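Local coordinates for protein 3',5'-cyclic-nucleotide phosphodiesterase 1 (Saccharomyces cerevisiae S288C, PDB 4OJX) that belongs to the class-II cyclic-nucleotide phosphodiesterases of the metallo-hydrolase clan and holds a pair of zinc ions beside bound guanosine-5'-monophosphate, at residues C242-Q247 / L277-C282; F4-L9 / F23-A28. All coordinates share one frame; numbering follows the deposited sequence.

Contact 1: C242-Q247 / L277-C282; sequences CGDVEQ and LVECSC. With ZN (zinc ion), chain D; ZN (zinc ion), chain E; 5GP (guanosine-5'-monophosphate), chain C.
Val245 is gripped by Glu279 at the rim of a two-zinc site built, as in the metallo-beta-lactamase fold, from loops that follow neighbouring strands. The tight part of the contact lies around this carboxylate. Val245 N donates to Glu279 OE1 over 3.0 Å, meeting the oxygen from above the carboxylate plane, and Val245 CG1 rests against Glu279 CG. Glu279 can make this reach because its CG sits between the backbone N and the carbonyl carbon (chi1 70°) and the chain then bends at chi2. His294, which also bonds the bound guanosine-5'-monophosphate, is a second partner of OE1, so the glutamate ties the metal loop to a nucleotide-binding side chain. At the strand end, Cys242 N bonds Leu277 O at 2.9 Å, and Cys242 SG packs on Val278 CB at 3.8 Å.

Between these two grips the backbones part and water fills in. One water links Gly243 O to Glu279 N, 2.8 Å from each, accepting from the Glu279 amide, in place of a direct backbone bond; another links Cys242 O to Leu277 O, weakly on the second side. Beyond Val245 the chains separate.

The other side of the Val245 loop carries the metals. A single oxygen, Asp244 OD2, bridges both zinc ions, 2.2 Å from one and 2.1 Å from the other, and the two ions also share a water. The phosphate gives one oxygen to each zinc; His128, His130, Asp132, His133, His213 and His326 complete the two shells. The last of these histidines is itself positioned by Ser281 OG, which donates at 2.7 Å to Glu279 OE2, on the same face of the carboxylate as Ser281 N.

Contact 2: F4-L9 / F23-A28; sequences FEITIL and FILKPA
Phe4-Ile8 and Phe23-Pro27 run side by side as antiparallel strands, their axes 4.6 Å apart at closest, with four backbone bonds pairing Glu5 with Lys26 and Thr7 with Ile24. Between these pairs, the CA atoms of Ile6 and Leu25 face each other in a non-hydrogen-bonded pair. Alternation then sorts the side chains. On one face Ile6 lies alongside Leu25, CG1 against CD2 at 3.7 Å, while Ile8 CG2 comes to the edge of the Phe23 ring at CE1. On the other face Thr7 and Ile24 also lie alongside, CB to CB, and where the chain turns a corner at Leu9, the end of its side chain comes in, so that its CD1 meets Ile24 CG1 at 3.6 Å.

That second face carries one buried charged pair. The extended Glu5 runs beside Lys26, whose CG lies between its backbone N and carbonyl carbon (chi1 66°) and whose chain folds at chi3 and chi4, turning NZ toward Glu5 OE2 and the Pro27 carbonyl. The resulting salt bridge to Glu5 OE2 is long, 3.2 Å and weak; NZ bonds more closely to Pro27 O, 2.7 Å away, and also to Ser93 and Thr30. Ser91 is the stronger partner of OE2, and Arg29 N binds OE1. Flanked by strands 365-368 and 35-38, the pair is an antiparallel part of the larger mixed sheet, one of the two sheets of a metallo-beta-lactamase-like sandwich.

In the fold
Both contacts are buried, yet they show how one fold uses its interior in two ways. Contact 2 lies within the body of one sheet, where regular backbone pairing and hydrocarbon packing do most of the work. Contact 1 sits at the ends of strands 238-242 and 273-279 in the other sheet, where pairing gives way to waters, carboxylate bonds and metal. Leu277 is one place where the sheets meet: its CD2 packs on Phe23 CG and its CD1 on Ile6 CD1, each at 3.9 Å. Strand 238-242 serves both: Ile239 covers Ile6 and Leu25, and the strand's last residue, Cys242, opens contact 1. The contact centres are about 19 Å apart.

Contact 1: C242-Q247 / L277-C282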
loop_
_atom_site.group_PDB
_atom_site.type_symbol
_atom_site.label_atom_id
_atom_site.label_comp_id
_atom_site.label_asym_id
_atom_site.label_seq_id
_atom_site.Cartn_x
_atom_site.Cartn_y
_atom_site.Cartn_z
ATOM N N CYS A 242 -14.816 -9.840 9.632
ATOM C CA CYS A 242 -13.831 -10.894 9.875
ATOM C C CYS A 242 -12.442 -10.577 9.354
ATOM O O CYS A 242 -12.265 -9.984 8.281
ATOM C CB CYS A 242 -14.281 -12.202 9.216
ATOM S SG CYS A 242 -15.920 -12.776 9.688
ATOM N N GLY A 243 -11.451 -11.032 10.106
ATOM C CA GLY A 243 -10.100 -11.132 9.581
ATOM C C GLY A 243 -9.917 -12.428 8.813
ATOM O O GLY A 243 -10.790 -13.304 8.842
ATOM N N ASP A 244 -8.766 -12.551 8.149
ATOM C CA ASP A 244 -8.405 -13.736 7.357
ATOM C C ASP A 244 -8.570 -14.969 8.260
ATOM O O ASP A 244 -8.290 -14.907 9.469
ATOM C CB ASP A 244 -6.931 -13.696 6.855
ATOM C CG ASP A 244 -6.560 -12.454 5.985
ATOM O OD1 ASP A 244 -7.549 -11.675 5.755
ATOM O OD2 ASP A 244 -5.281 -12.274 5.608
ATOM N N VAL A 245 -8.990 -16.085 7.683
ATOM C CA VAL A 245 -9.343 -17.246 8.496
ATOM C C VAL A 245 -9.293 -18.521 7.671
ATOM O O VAL A 245 -9.535 -18.508 6.459
ATOM C CB VAL A 245 -10.742 -17.051 9.147
ATOM C CG1 VAL A 245 -11.838 -16.952 8.084
ATOM C CG2 VAL A 245 -11.058 -18.158 10.153
ATOM N N GLU A 246 -8.976 -19.622 8.350
ATOM C CA GLU A 246 -9.092 -20.965 7.773
ATOM C C GLU A 246 -9.927 -21.827 8.712
ATOM O O GLU A 246 -10.095 -21.499 9.884
ATOM C CB GLU A 246 -7.710 -21.598 7.585
ATOM C CG GLU A 246 -6.951 -21.795 8.886
ATOM C CD GLU A 246 -5.679 -22.617 8.750
ATOM O OE1 GLU A 246 -5.024 -22.821 9.791
ATOM O OE2 GLU A 246 -5.333 -23.037 7.624
ATOM N N GLN A 247 -10.439 -22.935 8.191
ATOM C CA GLN A 247 -11.080 -23.938 9.034
ATOM C C GLN A 247 -10.092 -24.372 10.127
ATOM O O GLN A 247 -8.891 -24.496 9.878
ATOM C CB GLN A 247 -11.490 -25.139 8.176
ATOM C CG GLN A 247 -12.139 -26.288 8.935
ATOM C CD GLN A 247 -12.374 -27.536 8.095
ATOM O OE1 GLN A 247 -13.023 -28.480 8.546
ATOM N NE2 GLN A 247 -11.844 -27.552 6.880
ATOM N N LEU A 277 -19.130 -9.981 6.942
ATOM C CA LEU A 277 -18.076 -9.692 5.974
ATOM C C LEU A 277 -16.970 -10.691 6.224
ATOM O O LEU A 277 -16.273 -10.613 7.232
ATOM C CB LEU A 277 -17.552 -8.266 6.131
ATOM C CG LEU A 277 -18.300 -7.147 5.403
ATOM C CD1 LEU A 277 -19.728 -7.010 5.905
ATOM C CD2 LEU A 277 -17.566 -5.811 5.547
ATOM N N VAL A 278 -16.829 -11.648 5.315
ATOM C CA VAL A 278 -15.949 -12.780 5.555
ATOM C C VAL A 278 -15.235 -13.141 4.262
ATOM O O VAL A 278 -15.806 -13.042 3.174
ATOM C CB VAL A 278 -16.720 -13.998 6.144
ATOM C CG1 VAL A 278 -17.835 -14.451 5.207
ATOM C CG2 VAL A 278 -15.769 -15.138 6.487
ATOM N N GLU A 279 -13.989 -13.582 4.377
ATOM C CA GLU A 279 -13.206 -13.867 3.193
ATOM C C GLU A 279 -13.662 -15.101 2.426
ATOM O O GLU A 279 -14.192 -16.065 2.990
ATOM C CB GLU A 279 -11.730 -14.044 3.539
ATOM C CG GLU A 279 -11.384 -15.303 4.326
ATOM C CD GLU A 279 -10.020 -15.830 3.948
ATOM O OE1 GLU A 279 -9.068 -15.614 4.723
ATOM O OE2 GLU A 279 -9.900 -16.438 2.860
ATOM N N CYS A 280 -13.400 -15.069 1.128
ATOM C CA CYS A 280 -13.215 -16.294 0.377
ATOM C C CYS A 280 -12.072 -16.003 -0.579
ATOM O O CYS A 280 -12.292 -15.565 -1.709
ATOM C CB CYS A 280 -14.485 -16.716 -0.357
ATOM S SG CYS A 280 -14.392 -18.423 -0.946
ATOM N N SER A 281 -10.841 -16.199 -0.112
ATOM C CA SER A 281 -9.673 -15.757 -0.878
ATOM C C SER A 281 -9.528 -16.447 -2.219
ATOM O O SER A 281 -9.062 -15.836 -3.176
ATOM C CB SER A 281 -8.382 -15.977 -0.089
ATOM O OG SER A 281 -8.301 -15.142 1.049
ATOM N N CYS A 282 -9.903 -17.723 -2.268
ATOM C CA CYS A 282 -9.593 -18.582 -3.412
ATOM C C CYS A 282 -10.828 -19.294 -3.931
ATOM O O CYS A 282 -11.748 -19.576 -3.155
ATOM C CB CYS A 282 -8.592 -19.652 -3.003
ATOM S SG CYS A 282 -7.051 -18.998 -2.362
HETATM ZN ZN ZN D . -3.298 -12.578 6.593
HETATM ZN ZN ZN E . -4.949 -10.640 4.294
HETATM P P 5GP C . -2.671 -13.182 3.338
HETATM O O1P 5GP C . -2.784 -14.241 2.324
HETATM O O2P 5GP C . -2.758 -13.688 4.755
HETATM O O3P 5GP C . -3.614 -12.050 3.037
HETATM O "O5'" 5GP C . -1.193 -12.673 3.112
HETATM C "C5'" 5GP C . -0.098 -13.638 3.284
HETATM C "C4'" 5GP C . 0.392 -14.355 1.982
HETATM O "O4'" 5GP C . 1.465 -15.278 2.308
HETATM C "C3'" 5GP C . -0.699 -15.237 1.369
HETATM O "O3'" 5GP C . -1.140 -14.648 0.143
HETATM C "C2'" 5GP C . -0.101 -16.610 1.093
HETATM O "O2'" 5GP C . -0.187 -16.919 -0.318
HETATM C "C1'" 5GP C . 1.360 -16.480 1.484
HETATM N N9 5GP C . 1.826 -17.691 2.246
HETATM C C8 5GP C . 1.566 -17.903 3.537
HETATM N N7 5GP C . 2.128 -19.049 3.897
HETATM C C5 5GP C . 2.736 -19.563 2.831
HETATM C C6 5GP C . 3.432 -20.695 2.681
HETATM O O6 5GP C . 3.602 -21.469 3.623
HETATM N N1 5GP C . 3.982 -21.015 1.435
HETATM C C2 5GP C . 3.780 -20.125 0.378
HETATM N N2 5GP C . 4.289 -20.412 -0.814
HETATM N N3 5GP C . 3.070 -19.000 0.585
HETATM C C4 5GP C . 2.552 -18.721 1.802
HETATM O O HOH W 1 -13.756 -9.604 5.977
HETATM O O HOH W 2 -12.375 -12.864 6.571
HETATM O O HOH W 3 -3.260 -11.034 5.317
#

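Contact 2: F4-L9 / F23-A28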
loop_
_atom_site.group_PDB
_atom_site.type_symbol
_atom_site.label_atom_id
_atom_site.label_comp_id
_atom_site.label_asym_id
_atom_site.label_seq_id
_atom_site.Cartn_x
_atom_site.Cartn_y
_atom_site.Cartn_z
ATOM N N PHE A 4 -26.466 0.126 10.080
ATOM C CA PHE A 4 -25.036 0.312 9.819
ATOM C C PHE A 4 -24.761 0.818 8.415
ATOM O O PHE A 4 -25.405 0.379 7.459
ATOM C CB PHE A 4 -24.308 -1.021 9.973
ATOM C CG PHE A 4 -24.396 -1.611 11.350
ATOM C CD1 PHE A 4 -23.544 -1.193 12.360
ATOM C CD2 PHE A 4 -25.320 -2.615 11.630
ATOM C CE1 PHE A 4 -23.625 -1.756 13.630
ATOM C CE2 PHE A 4 -25.400 -3.188 12.890
ATOM C CZ PHE A 4 -24.556 -2.753 13.896
ATOM N N GLU A 5 -23.783 1.712 8.292
ATOM C CA GLU A 5 -23.208 2.053 6.993
ATOM C C GLU A 5 -21.786 1.530 6.973
ATOM O O GLU A 5 -20.993 1.836 7.870
ATOM C CB GLU A 5 -23.198 3.562 6.766
ATOM C CG GLU A 5 -24.598 4.137 6.631
ATOM C CD GLU A 5 -24.629 5.648 6.459
ATOM O OE1 GLU A 5 -25.742 6.214 6.426
ATOM O OE2 GLU A 5 -23.559 6.269 6.352
ATOM N N ILE A 6 -21.471 0.729 5.963
ATOM C CA ILE A 6 -20.141 0.142 5.837
ATOM C C ILE A 6 -19.513 0.639 4.546
ATOM O O ILE A 6 -20.012 0.325 3.458
ATOM C CB ILE A 6 -20.188 -1.400 5.805
ATOM C CG1 ILE A 6 -20.929 -1.969 7.022
ATOM C CG2 ILE A 6 -18.775 -1.968 5.706
ATOM C CD1 ILE A 6 -20.996 -3.487 7.034
ATOM N N THR A 7 -18.435 1.414 4.655
ATOM C CA THR A 7 -17.704 1.877 3.484
ATOM C C THR A 7 -16.591 0.886 3.181
ATOM O O THR A 7 -15.733 0.630 4.024
ATOM C CB THR A 7 -17.071 3.258 3.712
ATOM O OG1 THR A 7 -18.028 4.157 4.281
ATOM C CG2 THR A 7 -16.551 3.832 2.400
ATOM N N ILE A 8 -16.614 0.310 1.987
ATOM C CA ILE A 8 -15.587 -0.651 1.597
ATOM C C ILE A 8 -14.415 0.116 1.000
ATOM O O ILE A 8 -14.468 0.534 -0.148
ATOM C CB ILE A 8 -16.131 -1.686 0.591
ATOM C CG1 ILE A 8 -17.432 -2.303 1.126
ATOM C CG2 ILE A 8 -15.056 -2.726 0.278
ATOM C CD1 ILE A 8 -18.163 -3.207 0.169
ATOM N N LEU A 9 -13.370 0.335 1.791
ATOM C CA LEU A 9 -12.175 0.990 1.263
ATOM C C LEU A 9 -11.296 0.019 0.517
ATOM O O LEU A 9 -10.720 0.361 -0.510
ATOM C CB LEU A 9 -11.376 1.706 2.352
ATOM C CG LEU A 9 -12.069 2.901 3.005
ATOM C CD1 LEU A 9 -11.082 3.622 3.907
ATOM C CD2 LEU A 9 -12.689 3.867 2.000
ATOM N N PHE A 23 -12.456 -1.614 6.165
ATOM C CA PHE A 23 -13.869 -1.246 6.116
ATOM C C PHE A 23 -14.117 -0.139 7.122
ATOM O O PHE A 23 -13.678 -0.241 8.270
ATOM C CB PHE A 23 -14.736 -2.465 6.446
ATOM C CG PHE A 23 -14.294 -3.719 5.747
ATOM C CD1 PHE A 23 -14.351 -3.829 4.362
ATOM C CD2 PHE A 23 -13.789 -4.784 6.478
ATOM C CE1 PHE A 23 -13.920 -4.982 3.724
ATOM C CE2 PHE A 23 -13.372 -5.947 5.846
ATOM C CZ PHE A 23 -13.433 -6.045 4.466
ATOM N N ILE A 24 -14.823 0.908 6.712
ATOM C CA ILE A 24 -15.204 1.973 7.624
ATOM C C ILE A 24 -16.635 1.737 8.081
ATOM O O ILE A 24 -17.497 1.384 7.272
ATOM C CB ILE A 24 -15.107 3.352 6.927
ATOM C CG1 ILE A 24 -13.694 3.619 6.419
ATOM C CG2 ILE A 24 -15.648 4.473 7.816
ATOM C CD1 ILE A 24 -12.655 3.622 7.501
ATOM N N LEU A 25 -16.890 1.937 9.372
ATOM C CA LEU A 25 -18.231 1.767 9.935
ATOM C C LEU A 25 -18.713 3.044 10.590
ATOM O O LEU A 25 -17.942 3.743 11.252
ATOM C CB LEU A 25 -18.221 0.688 11.015
ATOM C CG LEU A 25 -17.568 -0.660 10.721
ATOM C CD1 LEU A 25 -17.647 -1.562 11.945
ATOM C CD2 LEU A 25 -18.233 -1.317 9.529
ATOM N N LYS A 26 -20.012 3.305 10.441
ATOM C CA LYS A 26 -20.689 4.349 11.212
ATOM C C LYS A 26 -22.169 4.007 11.316
ATOM O O LYS A 26 -22.686 3.208 10.531
ATOM C CB LYS A 26 -20.491 5.740 10.586
ATOM C CG LYS A 26 -21.139 5.902 9.220
ATOM C CD LYS A 26 -21.009 7.328 8.681
ATOM C CE LYS A 26 -21.970 8.336 9.320
ATOM N NZ LYS A 26 -23.401 8.038 9.043
ATOM N N PRO A 27 -22.866 4.614 12.287
ATOM C CA PRO A 27 -24.319 4.450 12.317
ATOM C C PRO A 27 -24.963 5.020 11.066
ATOM O O PRO A 27 -24.488 6.023 10.514
ATOM C CB PRO A 27 -24.743 5.267 13.549
ATOM C CG PRO A 27 -23.520 5.310 14.403
ATOM C CD PRO A 27 -22.376 5.403 13.432
ATOM N N ALA A 28 -26.058 4.405 10.633
ATOM C CA ALA A 28 -26.803 4.928 9.501
ATOM C C ALA A 28 -27.345 6.319 9.802
ATOM O O ALA A 28 -27.718 6.626 10.943
ATOM C CB ALA A 28 -27.935 3.990 9.124
#